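Local coordinates for protein NADP-dependent 2-hydroxyacid dehydrogenase (Rhizobium etli, PDB 4XCV) that probably catalyses the NADPH-dependent interconversion of 2-oxoacids and D-2-hydroxyacids, at residues R43-W54 with R63-G74. Residues are numbered along the deposited sequence; the frame is centred on the assembly and turned at random.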
ATOM      1  N   ARG A  43      15.087   1.485 -47.755  1.00 16.67           N
ATOM      2  CA  ARG A  43      14.769   2.884 -47.549  1.00 15.81           C
ATOM      3  C   ARG A  43      16.030   3.713 -47.385  1.00 15.77           C
ATOM      4  O   ARG A  43      16.962   3.287 -46.692  1.00 16.73           O
ATOM      5  CB  ARG A  43      13.926   2.992 -46.281  1.00 15.48           C
ATOM      6  CG  ARG A  43      13.340   4.346 -45.984  1.00 15.66           C
ATOM      7  CD  ARG A  43      12.179   4.683 -46.853  1.00 15.07           C
ATOM      8  NE  ARG A  43      11.576   5.954 -46.470  1.00 14.58           N
ATOM      9  CZ  ARG A  43      10.398   6.115 -45.861  1.00 14.17           C
ATOM     10  NH1 ARG A  43       9.595   5.126 -45.468  1.00 13.65           N
ATOM     11  NH2 ARG A  43       9.990   7.350 -45.648  1.00 14.62           N
ATOM     12  N   ASP A  44      16.065   4.889 -48.001  1.00 15.29           N
ATOM     13  CA  ASP A  44      17.139   5.893 -47.846  1.00 16.69           C
ATOM     14  C   ASP A  44      16.963   6.616 -46.504  1.00 16.62           C
ATOM     15  O   ASP A  44      15.958   7.287 -46.306  1.00 15.48           O
ATOM     16  CB  ASP A  44      17.043   6.873 -49.021  1.00 17.90           C
ATOM     17  CG  ASP A  44      18.168   7.838 -49.101  1.00 20.97           C
ATOM     18  OD1 ASP A  44      18.913   7.949 -48.122  1.00 20.91           O
ATOM     19  OD2 ASP A  44      18.375   8.382 -50.234  1.00 25.03           O
ATOM     20  N   PHE A  45      17.949   6.498 -45.609  1.00 17.15           N
ATOM     21  CA  PHE A  45      17.969   7.232 -44.325  1.00 18.21           C
ATOM     22  C   PHE A  45      18.956   8.392 -44.344  1.00 18.64           C
ATOM     23  O   PHE A  45      19.355   8.870 -43.252  1.00 18.79           O
ATOM     24  CB  PHE A  45      18.346   6.305 -43.136  1.00 20.32           C
ATOM     25  CG  PHE A  45      17.458   5.120 -42.989  1.00 22.31           C
ATOM     26  CD1 PHE A  45      16.110   5.199 -43.227  1.00 23.70           C
ATOM     27  CD2 PHE A  45      17.970   3.904 -42.589  1.00 27.26           C
ATOM     28  CE1 PHE A  45      15.309   4.073 -43.169  1.00 24.88           C
ATOM     29  CE2 PHE A  45      17.160   2.777 -42.496  1.00 28.42           C
ATOM     30  CZ  PHE A  45      15.820   2.869 -42.802  1.00 25.30           C
ATOM     31  N   SER A  46      19.337   8.907 -45.496  1.00 19.33           N
ATOM     32  CA  SER A  46      20.303   9.997 -45.510  1.00 21.82           C
ATOM     33  C   SER A  46      19.820  11.262 -44.791  1.00 21.10           C
ATOM     34  O   SER A  46      20.643  11.993 -44.255  1.00 21.76           O
ATOM     35  CB  SER A  46      20.801  10.284 -46.918  1.00 24.48           C
ATOM     36  OG  SER A  46      19.793  10.839 -47.712  1.00 26.42           O
ATOM     37  N   GLU A  47      18.524  11.537 -44.787  1.00 19.22           N
ATOM     38  CA  GLU A  47      18.014  12.758 -44.155  0.50 19.14           C
ATOM     39  C   GLU A  47      17.560  12.542 -42.715  1.00 17.86           C
ATOM     40  O   GLU A  47      17.245  13.497 -42.042  1.00 17.65           O
ATOM     41  CB  GLU A  47      16.869  13.349 -44.962  0.50 20.33           C
ATOM     42  CG  GLU A  47      17.252  13.678 -46.407  0.50 22.61           C
ATOM     43  CD  GLU A  47      18.154  14.884 -46.524  0.50 24.96           C
ATOM     44  OE1 GLU A  47      18.514  15.470 -45.483  0.50 26.86           O
ATOM     45  OE2 GLU A  47      18.513  15.258 -47.665  0.50 29.37           O
ATOM     46  N   THR A  48      17.546  11.301 -42.257  1.00 15.86           N
ATOM     47  CA  THR A  48      16.968  10.989 -40.966  1.00 15.15           C
ATOM     48  C   THR A  48      17.720  11.653 -39.830  1.00 14.98           C
ATOM     49  O   THR A  48      18.920  11.520 -39.750  1.00 15.80           O
ATOM     50  CB  THR A  48      16.946   9.459 -40.792  1.00 15.37           C
ATOM     51  OG1 THR A  48      16.350   8.877 -41.960  1.00 15.24           O
ATOM     52  CG2 THR A  48      16.184   9.092 -39.497  1.00 15.66           C
ATOM     53  N   GLU A  49      16.977  12.358 -38.979  1.00 14.37           N
ATOM     54  CA  GLU A  49      17.505  13.110 -37.824  1.00 15.23           C
ATOM     55  C   GLU A  49      17.343  12.369 -36.524  1.00 14.86           C
ATOM     56  O   GLU A  49      18.181  12.519 -35.622  1.00 15.14           O
ATOM     57  CB  GLU A  49      16.749  14.448 -37.664  1.00 17.09           C
ATOM     58  CG  GLU A  49      16.781  15.321 -38.871  1.00 18.89           C
ATOM     59  CD  GLU A  49      16.053  16.590 -38.621  1.00 20.68           C
ATOM     60  OE1 GLU A  49      14.815  16.615 -38.529  1.00 18.58           O
ATOM     61  OE2 GLU A  49      16.776  17.584 -38.439  1.00 24.95           O
ATOM     62  N   TYR A  50      16.219  11.675 -36.353  1.00 13.25           N
ATOM     63  CA  TYR A  50      15.879  11.080 -35.060  1.00 13.08           C
ATOM     64  C   TYR A  50      15.580   9.614 -35.258  1.00 13.02           C
ATOM     65  O   TYR A  50      14.874   9.239 -36.224  1.00 13.12           O
ATOM     66  CB  TYR A  50      14.656  11.773 -34.456  1.00 12.64           C
ATOM     67  CG  TYR A  50      14.731  13.275 -34.474  1.00 12.94           C
ATOM     68  CD1 TYR A  50      15.743  13.947 -33.791  1.00 13.83           C
ATOM     69  CD2 TYR A  50      13.813  14.021 -35.164  1.00 13.57           C
ATOM     70  CE1 TYR A  50      15.817  15.330 -33.805  1.00 14.76           C
ATOM     71  CE2 TYR A  50      13.866  15.403 -35.169  1.00 14.29           C
ATOM     72  CZ  TYR A  50      14.876  16.063 -34.509  1.00 15.05           C
ATOM     73  OH  TYR A  50      14.929  17.448 -34.497  1.00 15.90           O
ATOM     74  N   ALA A  51      16.060   8.774 -34.341  1.00 13.01           N
ATOM     75  CA  ALA A  51      15.786   7.342 -34.367  1.00 13.42           C
ATOM     76  C   ALA A  51      15.280   6.918 -33.004  1.00 13.48           C
ATOM     77  O   ALA A  51      15.930   7.207 -31.978  1.00 15.28           O
ATOM     78  CB  ALA A  51      17.009   6.563 -34.732  1.00 14.99           C
ATOM     79  N   LEU A  52      14.196   6.167 -32.991  1.00 12.51           N
ATOM     80  CA  LEU A  52      13.582   5.551 -31.811  1.00 13.16           C
ATOM     81  C   LEU A  52      13.880   4.063 -31.914  1.00 14.05           C
ATOM     82  O   LEU A  52      13.401   3.388 -32.846  1.00 14.34           O
ATOM     83  CB  LEU A  52      12.082   5.830 -31.822  1.00 12.95           C
ATOM     84  CG  LEU A  52      11.242   5.136 -30.781  1.00 13.64           C
ATOM     85  CD1 LEU A  52      11.760   5.381 -29.371  1.00 14.03           C
ATOM     86  CD2 LEU A  52       9.799   5.565 -30.948  1.00 14.15           C
ATOM     87  N   LEU A  53      14.694   3.557 -30.978  1.00 14.52           N
ATOM     88  CA  LEU A  53      15.309   2.252 -31.081  1.00 16.66           C
ATOM     89  C   LEU A  53      15.094   1.400 -29.845  1.00 18.54           C
ATOM     90  O   LEU A  53      15.245   1.858 -28.698  1.00 18.14           O
ATOM     91  CB  LEU A  53      16.822   2.477 -31.299  1.00 17.69           C
ATOM     92  CG  LEU A  53      17.258   3.353 -32.496  1.00 17.53           C
ATOM     93  CD1 LEU A  53      18.787   3.369 -32.591  1.00 19.36           C
ATOM     94  CD2 LEU A  53      16.662   2.873 -33.796  1.00 17.56           C
ATOM     95  N   TRP A  54      14.755   0.144 -30.070  1.00 20.93           N
ATOM     96  CA  TRP A  54      14.723  -0.851 -28.999  1.00 24.24           C
ATOM     97  C   TRP A  54      15.226  -2.139 -29.612  1.00 26.91           C
ATOM     98  O   TRP A  54      14.574  -2.724 -30.500  1.00 26.54           O
ATOM     99  CB  TRP A  54      13.343  -1.021 -28.358  1.00 26.17           C
ATOM    100  CG  TRP A  54      13.406  -1.786 -27.044  1.00 29.72           C
ATOM    101  CD1 TRP A  54      13.899  -1.315 -25.847  1.00 31.00           C
ATOM    102  CD2 TRP A  54      12.972  -3.135 -26.786  1.00 33.84           C
ATOM    103  NE1 TRP A  54      13.789  -2.271 -24.881  1.00 33.78           N
ATOM    104  CE2 TRP A  54      13.238  -3.405 -25.420  1.00 35.68           C
ATOM    105  CE3 TRP A  54      12.389  -4.139 -27.568  1.00 36.04           C
ATOM    106  CZ2 TRP A  54      12.922  -4.629 -24.821  1.00 38.93           C
ATOM    107  CZ3 TRP A  54      12.076  -5.369 -26.964  1.00 39.42           C
ATOM    108  CH2 TRP A  54      12.348  -5.600 -25.607  1.00 40.54           C
ATOM    109  N   ARG A  63      23.480   2.806 -41.967  1.00 28.28           N
ATOM    110  CA  ARG A  63      22.393   3.192 -42.874  1.00 26.63           C
ATOM    111  C   ARG A  63      21.908   4.605 -42.640  1.00 23.26           C
ATOM    112  O   ARG A  63      21.454   5.270 -43.579  1.00 22.48           O
ATOM    113  CB  ARG A  63      21.214   2.216 -42.720  1.00 27.22           C
ATOM    114  CG  ARG A  63      21.501   0.824 -43.247  1.00 30.17           C
ATOM    115  CD  ARG A  63      20.284  -0.102 -43.211  1.00 31.00           C
ATOM    116  NE  ARG A  63      19.207   0.377 -44.078  1.00 30.12           N
ATOM    117  CZ  ARG A  63      17.973  -0.134 -44.107  1.00 31.69           C
ATOM    118  NH1 ARG A  63      17.635  -1.109 -43.265  1.00 32.14           N
ATOM    119  NH2 ARG A  63      17.051   0.399 -44.933  1.00 30.68           N
ATOM    120  N   ALA A  64      21.954   5.057 -41.377  1.00 21.09           N
ATOM    121  CA  ALA A  64      21.483   6.366 -40.976  1.00 18.85           C
ATOM    122  C   ALA A  64      22.618   7.141 -40.325  1.00 19.23           C
ATOM    123  O   ALA A  64      22.690   7.258 -39.099  1.00 18.82           O
ATOM    124  CB  ALA A  64      20.304   6.232 -40.007  1.00 17.55           C
ATOM    125  N   PRO A  65      23.557   7.624 -41.145  1.00 20.10           N
ATOM    126  CA  PRO A  65      24.761   8.197 -40.559  1.00 21.33           C
ATOM    127  C   PRO A  65      24.664   9.636 -40.089  1.00 21.02           C
ATOM    128  O   PRO A  65      25.663  10.159 -39.544  1.00 22.55           O
ATOM    129  CB  PRO A  65      25.752   8.111 -41.726  1.00 22.82           C
ATOM    130  CG  PRO A  65      24.932   8.289 -42.926  1.00 22.11           C
ATOM    131  CD  PRO A  65      23.647   7.539 -42.622  1.00 20.64           C
ATOM    132  N   ASN A  66      23.509  10.267 -40.304  1.00 19.36           N
ATOM    133  CA  ASN A  66      23.356  11.693 -40.044  1.00 19.67           C
ATOM    134  C   ASN A  66      22.400  11.958 -38.905  1.00 18.10           C
ATOM    135  O   ASN A  66      21.951  13.095 -38.718  1.00 18.89           O
ATOM    136  CB  ASN A  66      22.894  12.399 -41.303  1.00 19.84           C
ATOM    137  CG  ASN A  66      23.871  12.169 -42.455  1.00 21.38           C
ATOM    138  OD1 ASN A  66      25.100  12.193 -42.222  1.00 23.29           O
ATOM    139  ND2 ASN A  66      23.370  11.955 -43.634  1.00 21.00           N
ATOM    140  N   LEU A  67      22.138  10.925 -38.108  1.00 17.37           N
ATOM    141  CA  LEU A  67      21.284  11.064 -36.916  1.00 16.72           C
ATOM    142  C   LEU A  67      21.822  12.148 -35.988  1.00 17.03           C
ATOM    143  O   LEU A  67      23.026  12.274 -35.769  1.00 18.93           O
ATOM    144  CB  LEU A  67      21.177   9.742 -36.124  1.00 16.90           C
ATOM    145  CG  LEU A  67      20.498   8.599 -36.844  1.00 16.93           C
ATOM    146  CD1 LEU A  67      20.658   7.320 -36.027  1.00 17.77           C
ATOM    147  CD2 LEU A  67      19.034   8.915 -37.137  1.00 16.19           C
ATOM    148  N   LYS A  68      20.881  12.909 -35.420  1.00 16.10           N
ATOM    149  CA  LYS A  68      21.139  13.918 -34.386  1.00 16.89           C
ATOM    150  C   LYS A  68      20.832  13.418 -32.974  1.00 16.03           C
ATOM    151  O   LYS A  68      21.486  13.878 -32.034  1.00 16.39           O
ATOM    152  CB  LYS A  68      20.319  15.169 -34.687  1.00 17.50           C
ATOM    153  CG  LYS A  68      20.634  15.771 -36.049  1.00 19.63           C
ATOM    154  CD  LYS A  68      19.899  17.081 -36.207  1.00 21.23           C
ATOM    155  CE  LYS A  68      20.326  17.879 -37.423  0.50 22.76           C
ATOM    156  NZ  LYS A  68      19.613  17.397 -38.618  0.50 21.82           N
ATOM    157  N   VAL A  69      19.807  12.575 -32.805  1.00 14.59           N
ATOM    158  CA  VAL A  69      19.384  12.126 -31.486  1.00 14.60           C
ATOM    159  C   VAL A  69      18.907  10.697 -31.626  1.00 14.15           C
ATOM    160  O   VAL A  69      18.189  10.361 -32.579  1.00 14.69           O
ATOM    161  CB  VAL A  69      18.235  12.976 -30.873  1.00 14.12           C
ATOM    162  CG1 VAL A  69      18.023  12.543 -29.416  1.00 14.18           C
ATOM    163  CG2 VAL A  69      18.531  14.474 -30.978  1.00 15.01           C
ATOM    164  N   ILE A  70      19.279   9.872 -30.651  1.00 14.52           N
ATOM    165  CA  ILE A  70      18.703   8.549 -30.473  1.00 14.29           C
ATOM    166  C   ILE A  70      17.763   8.541 -29.257  1.00 13.50           C
ATOM    167  O   ILE A  70      18.154   9.009 -28.173  1.00 14.14           O
ATOM    168  CB  ILE A  70      19.806   7.474 -30.277  1.00 16.32           C
ATOM    169  CG1 ILE A  70      20.589   7.299 -31.576  1.00 18.36           C
ATOM    170  CG2 ILE A  70      19.251   6.153 -29.781  1.00 16.51           C
ATOM    171  CD1 ILE A  70      21.926   6.661 -31.368  1.00 20.62           C
ATOM    172  N   PHE A  71      16.571   7.985 -29.450  1.00 12.87           N
ATOM    173  CA  PHE A  71      15.612   7.793 -28.394  1.00 12.88           C
ATOM    174  C   PHE A  71      15.499   6.335 -28.081  1.00 13.72           C
ATOM    175  O   PHE A  71      15.213   5.511 -28.954  1.00 13.86           O
ATOM    176  CB  PHE A  71      14.249   8.368 -28.776  1.00 12.14           C
ATOM    177  CG  PHE A  71      14.260   9.853 -28.981  1.00 12.07           C
ATOM    178  CD1 PHE A  71      14.073  10.676 -27.888  1.00 12.10           C
ATOM    179  CD2 PHE A  71      14.490  10.426 -30.211  1.00 12.07           C
ATOM    180  CE1 PHE A  71      14.090  12.052 -28.024  1.00 12.48           C
ATOM    181  CE2 PHE A  71      14.494  11.809 -30.370  1.00 12.23           C
ATOM    182  CZ  PHE A  71      14.281  12.622 -29.268  1.00 12.47           C
ATOM    183  N   SER A  72      15.754   5.977 -26.824  1.00 14.66           N
ATOM    184  CA  SER A  72      15.477   4.621 -26.378  1.00 16.39           C
ATOM    185  C   SER A  72      13.984   4.351 -26.367  1.00 16.89           C
ATOM    186  O   SER A  72      13.181   5.186 -25.962  1.00 16.57           O
ATOM    187  CB  SER A  72      16.045   4.413 -24.963  1.00 17.34           C
ATOM    188  OG  SER A  72      15.816   3.058 -24.604  1.00 19.15           O
ATOM    189  N   GLY A  73      13.595   3.160 -26.816  1.00 17.82           N
ATOM    190  CA  GLY A  73      12.226   2.717 -26.713  1.00 18.78           C
ATOM    191  C   GLY A  73      11.825   2.184 -25.374  1.00 20.67           C
ATOM    192  O   GLY A  73      10.664   1.840 -25.138  1.00 23.17           O
ATOM    193  N   GLY A  74      12.818   2.099 -24.495  1.00 20.93           N
ATOM    194  CA  GLY A  74      12.641   1.626 -23.123  1.00 22.63           C
ATOM    195  C   GLY A  74      13.170   2.580 -22.102  1.00 21.87           C
ATOM    196  O   GLY A  74      13.919   3.515 -22.405  1.00 21.38           O
TER
HETATM  197  O   HOH W   1      19.500   2.242 -46.458  1.00 37.91           O
HETATM  198  O   HOH W   2      20.771   9.709 -41.015  1.00 16.66           O
HETATM  199  O   HOH W   3      20.377   5.107 -46.116  1.00 21.70           O
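The side chain of Arg63 crosses that of Phe45 obliquely. Its CB starts the contact at Phe45 CD2; a bend at chi3 (63°) then brings the chain back to the ring's CE2-CZ side, NE and CZ both nearing Phe45 CE2, with CZ 3.4 Å from it. CE2 sits beneath one face of the guanidinium, toward its rim, and the two planes are 31° apart. At the tip, NH2 gives a weak hydrogen bond to Arg43 O, supplemented by a water that accepts from NE and donates to the same carbonyl; Asn40 O takes NH2 as well. A long, flat cation suits this place: it lays a face against an aromatic carbon while its N-H groups reach loop carbonyls directly or through water.

Asn66 fastens the next turn: ND2 reaches Ser46 O at 2.8 Å, in its own amide plane and on a carbonyl lone pair. A second water joins Phe45 O, Thr48 O and Asn66 N. Glu49 O then accepts from both Lys68 N and Val69 N, while the side chains run abreast in a salt bridge, Lys68 NZ meeting the anti lone pair of Glu49 OE2 at 2.8 Å. Arg5 forms a salt bridge with OE1; an acid suits a place between two cations.

Beyond, strands 50-54 and 69-72 pair in parallel, Phe71 N to Ala51 O being 2.7 Å and almost straight (179°). They are inner strands of a five-stranded sheet, consistent with the flavodoxin-like substrate-binding domain of this family, and belong to a beta-alpha-beta unit whose helix, 60-63, meets Leu53, Leu67 and Ile70 through Phe61. Compact Ala51 lets both methyls of Leu67 approach its CB at 3.9 Å. On the other face Tyr50, Leu52 and Phe71 pack against helix 292-305. Charge, amide and water thus tie the irregular loops, whereas regular backbone bonds between mostly apolar faces build the sheet core, whose far end runs toward the NADPH.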